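Local atomic coordinates of perosamine synthetase (Caulobacter crescentus, PDB entry 3BN1), a protein that catalyses the pyridoxal phosphate-dependent transfer of the amino group of L-glutamate to GDP-4-keto-6-deoxy-D-mannose, making GDP-perosamine for bacterial O-antigen. Residues T87-A92 / P327-L332; P102-N107 / P322-P327. All blocks are in the same frame, centred on the assembly; numbering follows the deposited sequence.

Overall arrangement
Both contacts dock the loop between strand 317-318 and helix 338-346 onto the large mixed sheet's edge region, and their centres lie about 6 Å apart. Interaction 1 sets that loop against the start of helix 90-98, interaction 2 against strand 101-105, the next element in the chain, and the two loop segments share Pro327. All touching residues are buried except Pro328, which is partly exposed. Across both, the packing is apolar: a tyrosine ring over a methyl group in interaction 1, a leucine methyl against side-chain carbons in interaction 2. Met323 joins them, its SD lying 3.8 Å from Ile89 CG1. Interaction 1 also reaches the bound 2-oxoglutarate through Tyr88, whereas in interaction 2 the side chain of Met323 is about 11 Å from a bound 2-oxoglutarate.

Interaction 1 (T87-A92 / P327-L332); sequences TYIASA and PPYAHL. With AKG (2-oxoglutaric acid), chain G.
Tyr329 lays one face of its ring over the methyl group of Ala92, a CH-pi contact in which Ala92 CB stands 4.0 Å from the centroid of the Tyr329 ring and 25° off its normal. The opposite face carries CB of its own neighbour Pro328, displaced toward the rim, so the ring is sandwiched. Ile89 approaches differently: its CG1 meets the ring edge in plane, 3.8 Å from Tyr329 CE2. With CG1 anti to the backbone N (chi1 -160°) and the chain extended beyond it, Ile89 also brings CD1 to 4.3 Å from Pro328 CG. The phenol end turns to helix 90-98, where Tyr329 OH hydrogen-bonds with Asn93 and Thr96. Phe225 of the second subunit packs on Ile89 and Pro328, placing the contact beside the dimer interface.

The other branch of Ile89, CG2, lies over the rim of the Tyr88 ring, 4.1 Å above the plane. Tyr88 belongs to the pocket of the bound 2-oxoglutarate, and its CZ comes within 3.6 Å of AKG C4. The ligand also hydrogen-bonds to Arg233 and Gln215 of the second subunit. Carbon packing to Tyr88, with polar grips from across the dimer, is consistent with an active site built from both subunits, as in other fold type I aminotransferases.

Interaction 2 (P102-N107 / P322-P327); sequences PVLVDN and PMHIMP
Leu104, on strand 101-105 at the edge of the seven-stranded mixed sheet of the aspartate aminotransferase (fold type I) architecture, packs against His324 and Met323 of the 3-10 segment 323-325. It is the one residue of 102-107 that touches 322-327, and 64 Å² of its surface is covered by that segment. Val103 and Val105, before and after it, make backbone hydrogen bonds to the neighbouring parallel strand 80-84 and to Ser85 just beyond it. In Leu104, CG lies anti to the carbonyl carbon (chi1 -54°) and CD1 anti to CA (chi2 180°); together these torsions extend the CD1 branch across to the loop, 3.6 Å from His324 CB and 4.0 Å from Met323 CB. The methyl thus meets the bases of two consecutive residues, while Met323, bent at chi2 and chi3, carries its sulfur past Leu104.

Asp106 follows the strand, and its carboxylate oxygens accept bonds from the backbone N atoms of Ile339 and Ala340, near the start of helix 338-346. The imidazole of His324 has polar partners at both nitrogens, Ser85 OG at ND1 and Glu341 OE2 at NE2, which should limit its rotation. Leu104 CD1 approaches that ring obliquely and also comes within 4.0 Å of the backbone N of His324.

Interaction 1 (T87-A92 / P327-L332)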
ATOM      1  N   THR A  87      18.393  -1.549  12.282  1.00 13.67           N
ATOM      2  CA  THR A  87      17.066  -2.056  11.858  1.00  5.69           C
ATOM      3  C   THR A  87      16.897  -1.785  10.357  1.00  4.00           C
ATOM      4  O   THR A  87      17.701  -1.054   9.739  1.00  7.42           O
ATOM      5  CB  THR A  87      15.870  -1.423  12.635  1.00 14.59           C
ATOM      6  OG1 THR A  87      14.628  -2.024  12.220  1.00  5.67           O
ATOM      7  CG2 THR A  87      15.748   0.081  12.406  1.00  8.42           C
ATOM      8  N   TYR A  88      15.796  -2.298   9.824  1.00 11.67           N
ATOM      9  CA  TYR A  88      15.415  -2.030   8.455  1.00  7.87           C
ATOM     10  C   TYR A  88      14.794  -0.611   8.484  1.00  1.81           C
ATOM     11  O   TYR A  88      14.109  -0.207   9.416  1.00  7.26           O
ATOM     12  CB  TYR A  88      14.396  -3.063   7.970  1.00  6.53           C
ATOM     13  CG  TYR A  88      14.014  -2.714   6.564  1.00 13.05           C
ATOM     14  CD1 TYR A  88      14.982  -2.707   5.548  1.00 13.28           C
ATOM     15  CD2 TYR A  88      12.695  -2.335   6.277  1.00 15.43           C
ATOM     16  CE1 TYR A  88      14.621  -2.441   4.263  1.00  4.70           C
ATOM     17  CE2 TYR A  88      12.331  -2.060   5.010  1.00  9.24           C
ATOM     18  CZ  TYR A  88      13.295  -2.056   4.032  1.00 10.90           C
ATOM     19  OH  TYR A  88      12.913  -1.691   2.773  1.00 11.98           O
ATOM     20  N   ILE A  89      15.084   0.170   7.453  1.00 11.30           N
ATOM     21  CA  ILE A  89      14.786   1.564   7.485  1.00  6.06           C
ATOM     22  C   ILE A  89      13.335   1.935   7.620  1.00  7.82           C
ATOM     23  O   ILE A  89      13.036   3.064   8.055  1.00 13.89           O
ATOM     24  CB  ILE A  89      15.274   2.242   6.236  1.00  5.27           C
ATOM     25  CG1 ILE A  89      15.422   3.754   6.468  1.00  8.62           C
ATOM     26  CG2 ILE A  89      14.380   1.802   5.075  1.00  4.57           C
ATOM     27  CD1 ILE A  89      16.229   4.453   5.342  1.00  7.17           C
ATOM     28  N   ALA A  90      12.454   0.988   7.260  1.00  5.98           N
ATOM     29  CA  ALA A  90      11.024   1.209   7.387  1.00  7.41           C
ATOM     30  C   ALA A  90      10.689   1.526   8.838  1.00  4.30           C
ATOM     31  O   ALA A  90       9.742   2.304   9.065  1.00  8.35           O
ATOM     32  CB  ALA A  90      10.202  -0.001   6.860  1.00  8.35           C
ATOM     33  N   SER A  91      11.489   1.043   9.800  1.00  3.88           N
ATOM     34  CA  SER A  91      11.172   1.305  11.201  1.00 22.89           C
ATOM     35  C   SER A  91      11.181   2.800  11.477  1.00 15.26           C
ATOM     36  O   SER A  91      10.375   3.340  12.262  1.00  8.84           O
ATOM     37  CB  SER A  91      12.242   0.693  12.129  1.00 12.80           C
ATOM     38  OG  SER A  91      12.364  -0.682  11.850  1.00 14.72           O
ATOM     39  N   ALA A  92      12.227   3.432  10.968  1.00  7.07           N
ATOM     40  CA  ALA A  92      12.405   4.874  11.205  1.00  1.11           C
ATOM     41  C   ALA A  92      11.523   5.631  10.265  1.00  7.26           C
ATOM     42  O   ALA A  92      10.991   6.667  10.662  1.00  5.09           O
ATOM     43  CB  ALA A  92      13.891   5.268  10.963  1.00 13.26           C
ATOM     44  N   PRO A 327      22.238   8.583   4.439  1.00 14.71           N
ATOM     45  CA  PRO A 327      21.804   9.967   4.275  1.00  9.93           C
ATOM     46  C   PRO A 327      20.537  10.412   4.986  1.00 15.81           C
ATOM     47  O   PRO A 327      20.485  11.471   5.609  1.00 15.44           O
ATOM     48  CB  PRO A 327      21.646  10.096   2.765  1.00  6.46           C
ATOM     49  CG  PRO A 327      22.701   9.148   2.223  1.00 10.80           C
ATOM     50  CD  PRO A 327      22.783   8.022   3.190  1.00 13.13           C
ATOM     51  N   PRO A 328      19.482   9.622   4.901  1.00 11.55           N
ATOM     52  CA  PRO A 328      18.273  10.132   5.518  1.00  9.00           C
ATOM     53  C   PRO A 328      18.354  10.373   7.026  1.00 19.30           C
ATOM     54  O   PRO A 328      17.647  11.236   7.524  1.00 12.33           O
ATOM     55  CB  PRO A 328      17.180   9.145   5.101  1.00  6.65           C
ATOM     56  CG  PRO A 328      17.767   8.259   4.218  1.00  9.48           C
ATOM     57  CD  PRO A 328      19.247   8.377   4.148  1.00 10.77           C
ATOM     58  N   TYR A 329      19.182   9.639   7.765  1.00  7.24           N
ATOM     59  CA  TYR A 329      19.177   9.761   9.223  1.00 11.54           C
ATOM     60  C   TYR A 329      20.518  10.102   9.829  1.00 14.13           C
ATOM     61  O   TYR A 329      20.730  10.006  11.040  1.00  8.80           O
ATOM     62  CB  TYR A 329      18.665   8.440   9.827  1.00 14.86           C
ATOM     63  CG  TYR A 329      17.193   8.289   9.452  1.00 11.02           C
ATOM     64  CD1 TYR A 329      16.247   9.243   9.867  1.00  7.48           C
ATOM     65  CD2 TYR A 329      16.767   7.254   8.613  1.00  3.67           C
ATOM     66  CE1 TYR A 329      14.912   9.166   9.387  1.00  9.25           C
ATOM     67  CE2 TYR A 329      15.454   7.172   8.159  1.00 16.21           C
ATOM     68  CZ  TYR A 329      14.531   8.140   8.544  1.00 16.02           C
ATOM     69  OH  TYR A 329      13.224   8.105   8.144  1.00  7.45           O
ATOM     70  N   ALA A 330      21.422  10.528   8.968  1.00 10.66           N
ATOM     71  CA  ALA A 330      22.765  10.842   9.405  1.00  9.72           C
ATOM     72  C   ALA A 330      22.706  11.975  10.427  1.00  5.46           C
ATOM     73  O   ALA A 330      23.553  12.101  11.309  1.00 11.62           O
ATOM     74  CB  ALA A 330      23.574  11.253   8.202  1.00  6.61           C
ATOM     75  N   HIS A 331      21.648  12.772  10.318  1.00 17.98           N
ATOM     76  CA  HIS A 331      21.436  13.883  11.228  1.00 21.66           C
ATOM     77  C   HIS A 331      21.019  13.432  12.652  1.00 13.36           C
ATOM     78  O   HIS A 331      20.979  14.225  13.603  1.00 14.28           O
ATOM     79  CB  HIS A 331      20.389  14.833  10.587  1.00 13.93           C
ATOM     80  CG  HIS A 331      19.005  14.279  10.507  1.00 14.01           C
ATOM     81  ND1 HIS A 331      18.603  13.418   9.513  1.00 14.27           N
ATOM     82  CD2 HIS A 331      17.912  14.499  11.279  1.00 11.23           C
ATOM     83  CE1 HIS A 331      17.319  13.141   9.663  1.00 25.76           C
ATOM     84  NE2 HIS A 331      16.883  13.765  10.743  1.00 18.13           N
ATOM     85  N   LEU A 332      20.750  12.143  12.832  1.00 11.35           N
ATOM     86  CA  LEU A 332      20.321  11.699  14.132  1.00  9.94           C
ATOM     87  C   LEU A 332      21.471  10.930  14.742  1.00 21.92           C
ATOM     88  O   LEU A 332      21.269  10.252  15.762  1.00 12.57           O
ATOM     89  CB  LEU A 332      19.143  10.748  13.972  1.00  7.39           C
ATOM     90  CG  LEU A 332      17.925  11.306  13.257  1.00 15.49           C
ATOM     91  CD1 LEU A 332      16.954  10.130  13.260  1.00 10.95           C
ATOM     92  CD2 LEU A 332      17.418  12.490  14.061  1.00 21.39           C
TER
HETATM   93  C1  AKG G 374      14.867  -7.236   3.299  1.00 43.32           C
HETATM   94  O1  AKG G 374      15.443  -7.049   2.193  1.00 99.89           O
HETATM   95  O2  AKG G 374      15.355  -8.001   4.166  1.00 99.89           O
HETATM   96  C2  AKG G 374      13.585  -6.557   3.580  1.00 45.47           C
HETATM   97  O5  AKG G 374      12.970  -6.829   4.592  1.00 53.97           O
HETATM   98  C3  AKG G 374      13.119  -5.511   2.589  1.00 29.63           C
HETATM   99  C4  AKG G 374      11.717  -5.037   2.908  1.00 24.02           C
HETATM  100  C5  AKG G 374      11.147  -4.368   1.687  1.00 16.59           C
HETATM  101  O3  AKG G 374      10.000  -3.855   1.787  1.00 20.44           O
HETATM  102  O4  AKG G 374      11.896  -4.279   0.532  1.00 26.46           O

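Interaction 2 (P102-N107 / P322-P327)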
ATOM      1  N   PRO A 102      12.476  10.274  15.071  1.00  9.25           N
ATOM      2  CA  PRO A 102      13.074   9.001  15.480  1.00  3.68           C
ATOM      3  C   PRO A 102      14.208   9.387  16.472  1.00 22.76           C
ATOM      4  O   PRO A 102      14.913  10.387  16.273  1.00 11.02           O
ATOM      5  CB  PRO A 102      13.676   8.505  14.158  1.00  7.51           C
ATOM      6  CG  PRO A 102      12.899   9.217  13.128  1.00  5.75           C
ATOM      7  CD  PRO A 102      12.786  10.572  13.662  1.00 11.93           C
ATOM      8  N   VAL A 103      14.370   8.618  17.551  1.00 13.50           N
ATOM      9  CA  VAL A 103      15.426   8.836  18.556  1.00 15.37           C
ATOM     10  C   VAL A 103      16.097   7.494  18.698  1.00  5.74           C
ATOM     11  O   VAL A 103      15.533   6.499  19.220  1.00 14.07           O
ATOM     12  CB  VAL A 103      14.868   9.352  19.900  1.00  8.52           C
ATOM     13  CG1 VAL A 103      15.978   9.408  21.016  1.00 10.76           C
ATOM     14  CG2 VAL A 103      14.229  10.732  19.669  1.00  7.93           C
ATOM     15  N   LEU A 104      17.294   7.472  18.127  1.00  8.69           N
ATOM     16  CA  LEU A 104      18.010   6.269  17.918  1.00  4.25           C
ATOM     17  C   LEU A 104      18.662   5.814  19.176  1.00 25.10           C
ATOM     18  O   LEU A 104      19.184   6.615  19.942  1.00  6.25           O
ATOM     19  CB  LEU A 104      19.076   6.386  16.794  1.00 13.81           C
ATOM     20  CG  LEU A 104      18.635   6.893  15.408  1.00 11.00           C
ATOM     21  CD1 LEU A 104      19.765   6.947  14.411  1.00 10.10           C
ATOM     22  CD2 LEU A 104      17.483   6.005  14.892  1.00  8.97           C
ATOM     23  N   VAL A 105      18.632   4.495  19.321  1.00  6.36           N
ATOM     24  CA  VAL A 105      19.220   3.793  20.477  1.00 11.45           C
ATOM     25  C   VAL A 105      20.090   2.606  19.971  1.00  6.86           C
ATOM     26  O   VAL A 105      19.844   2.037  18.882  1.00  7.95           O
ATOM     27  CB  VAL A 105      18.123   3.265  21.454  1.00  6.90           C
ATOM     28  CG1 VAL A 105      17.218   2.217  20.744  1.00 11.00           C
ATOM     29  CG2 VAL A 105      18.789   2.718  22.712  1.00  4.84           C
ATOM     30  N   ASP A 106      21.140   2.287  20.735  1.00  8.88           N
ATOM     31  CA  ASP A 106      22.107   1.252  20.368  1.00  7.45           C
ATOM     32  C   ASP A 106      21.487  -0.072  20.737  1.00  6.05           C
ATOM     33  O   ASP A 106      20.481  -0.103  21.429  1.00  8.32           O
ATOM     34  CB  ASP A 106      23.396   1.381  21.195  1.00  6.80           C
ATOM     35  CG  ASP A 106      24.609   1.012  20.421  1.00  4.82           C
ATOM     36  OD1 ASP A 106      24.434   0.467  19.316  1.00  3.89           O
ATOM     37  OD2 ASP A 106      25.730   1.251  20.906  1.00  8.74           O
ATOM     38  N   ASN A 107      22.071  -1.155  20.237  1.00  9.39           N
ATOM     39  CA  ASN A 107      21.607  -2.517  20.493  1.00  5.91           C
ATOM     40  C   ASN A 107      22.643  -3.336  21.243  1.00  7.29           C
ATOM     41  O   ASN A 107      23.774  -2.887  21.469  1.00 11.59           O
ATOM     42  CB  ASN A 107      21.404  -3.294  19.181  1.00  7.86           C
ATOM     43  CG  ASN A 107      22.606  -3.224  18.256  1.00  8.67           C
ATOM     44  OD1 ASN A 107      22.772  -2.221  17.585  1.00 11.00           O
ATOM     45  ND2 ASN A 107      23.330  -4.313  18.077  1.00  5.75           N
ATOM     46  N   PRO A 322      23.360   0.743   9.918  1.00 14.38           N
ATOM     47  CA  PRO A 322      22.726   1.558  10.937  1.00  6.67           C
ATOM     48  C   PRO A 322      22.108   2.809  10.261  1.00  3.80           C
ATOM     49  O   PRO A 322      22.706   3.410   9.366  1.00 12.79           O
ATOM     50  CB  PRO A 322      23.904   1.921  11.848  1.00  9.92           C
ATOM     51  CG  PRO A 322      24.818   0.739  11.794  1.00  9.40           C
ATOM     52  CD  PRO A 322      24.714   0.293  10.331  1.00  8.78           C
ATOM     53  N   MET A 323      20.953   3.234  10.743  1.00  9.96           N
ATOM     54  CA  MET A 323      20.291   4.393  10.127  1.00 12.72           C
ATOM     55  C   MET A 323      21.194   5.606  10.057  1.00 17.31           C
ATOM     56  O   MET A 323      21.164   6.394   9.118  1.00 15.23           O
ATOM     57  CB  MET A 323      19.170   4.894  11.054  1.00  8.28           C
ATOM     58  CG  MET A 323      18.071   3.854  11.279  1.00 22.57           C
ATOM     59  SD  MET A 323      17.096   3.440   9.814  1.00 21.01           S
ATOM     60  CE  MET A 323      18.352   2.232   8.903  1.00 11.03           C
ATOM     61  N   HIS A 324      21.827   5.863  11.189  1.00  7.29           N
ATOM     62  CA  HIS A 324      22.593   7.094  11.335  1.00  6.21           C
ATOM     63  C   HIS A 324      23.763   7.154  10.365  1.00 11.55           C
ATOM     64  O   HIS A 324      24.497   8.139  10.331  1.00 12.31           O
ATOM     65  CB  HIS A 324      22.990   7.341  12.870  1.00  9.88           C
ATOM     66  CG  HIS A 324      24.069   6.432  13.378  1.00  7.56           C
ATOM     67  ND1 HIS A 324      23.863   5.077  13.550  1.00 12.74           N
ATOM     68  CD2 HIS A 324      25.387   6.646  13.645  1.00 11.80           C
ATOM     69  CE1 HIS A 324      24.993   4.504  13.937  1.00  6.73           C
ATOM     70  NE2 HIS A 324      25.936   5.435  14.000  1.00 12.29           N
ATOM     71  N   ILE A 325      24.008   6.075   9.623  1.00  4.77           N
ATOM     72  CA  ILE A 325      25.163   6.159   8.734  1.00 17.81           C
ATOM     73  C   ILE A 325      24.647   6.316   7.323  1.00 44.81           C
ATOM     74  O   ILE A 325      25.437   6.374   6.406  1.00 14.45           O
ATOM     75  CB  ILE A 325      26.208   5.016   8.780  1.00 19.61           C
ATOM     76  CG1 ILE A 325      25.645   3.738   8.168  1.00 21.66           C
ATOM     77  CG2 ILE A 325      26.611   4.702  10.183  1.00 15.70           C
ATOM     78  CD1 ILE A 325      26.719   2.588   7.937  1.00 12.72           C
ATOM     79  N   MET A 326      23.338   6.396   7.136  1.00 16.16           N
ATOM     80  CA  MET A 326      22.860   6.603   5.782  1.00  7.40           C
ATOM     81  C   MET A 326      22.295   8.011   5.652  1.00 22.51           C
ATOM     82  O   MET A 326      21.885   8.556   6.654  1.00 18.05           O
ATOM     83  CB  MET A 326      21.874   5.517   5.365  1.00 13.35           C
ATOM     84  CG  MET A 326      22.548   4.174   5.228  1.00 14.17           C
ATOM     85  SD  MET A 326      21.434   2.955   4.649  1.00 12.30           S
ATOM     86  CE  MET A 326      20.285   2.794   5.997  1.00 13.78           C
ATOM     87  N   PRO A 327      22.238   8.583   4.439  1.00 14.71           N
ATOM     88  CA  PRO A 327      21.804   9.967   4.275  1.00  9.93           C
ATOM     89  C   PRO A 327      20.537  10.412   4.986  1.00 15.81           C
ATOM     90  O   PRO A 327      20.485  11.471   5.609  1.00 15.44           O
ATOM     91  CB  PRO A 327      21.646  10.096   2.765  1.00  6.46           C
ATOM     92  CG  PRO A 327      22.701   9.148   2.223  1.00 10.80           C
ATOM     93  CD  PRO A 327      22.783   8.022   3.190  1.00 13.13           C
TER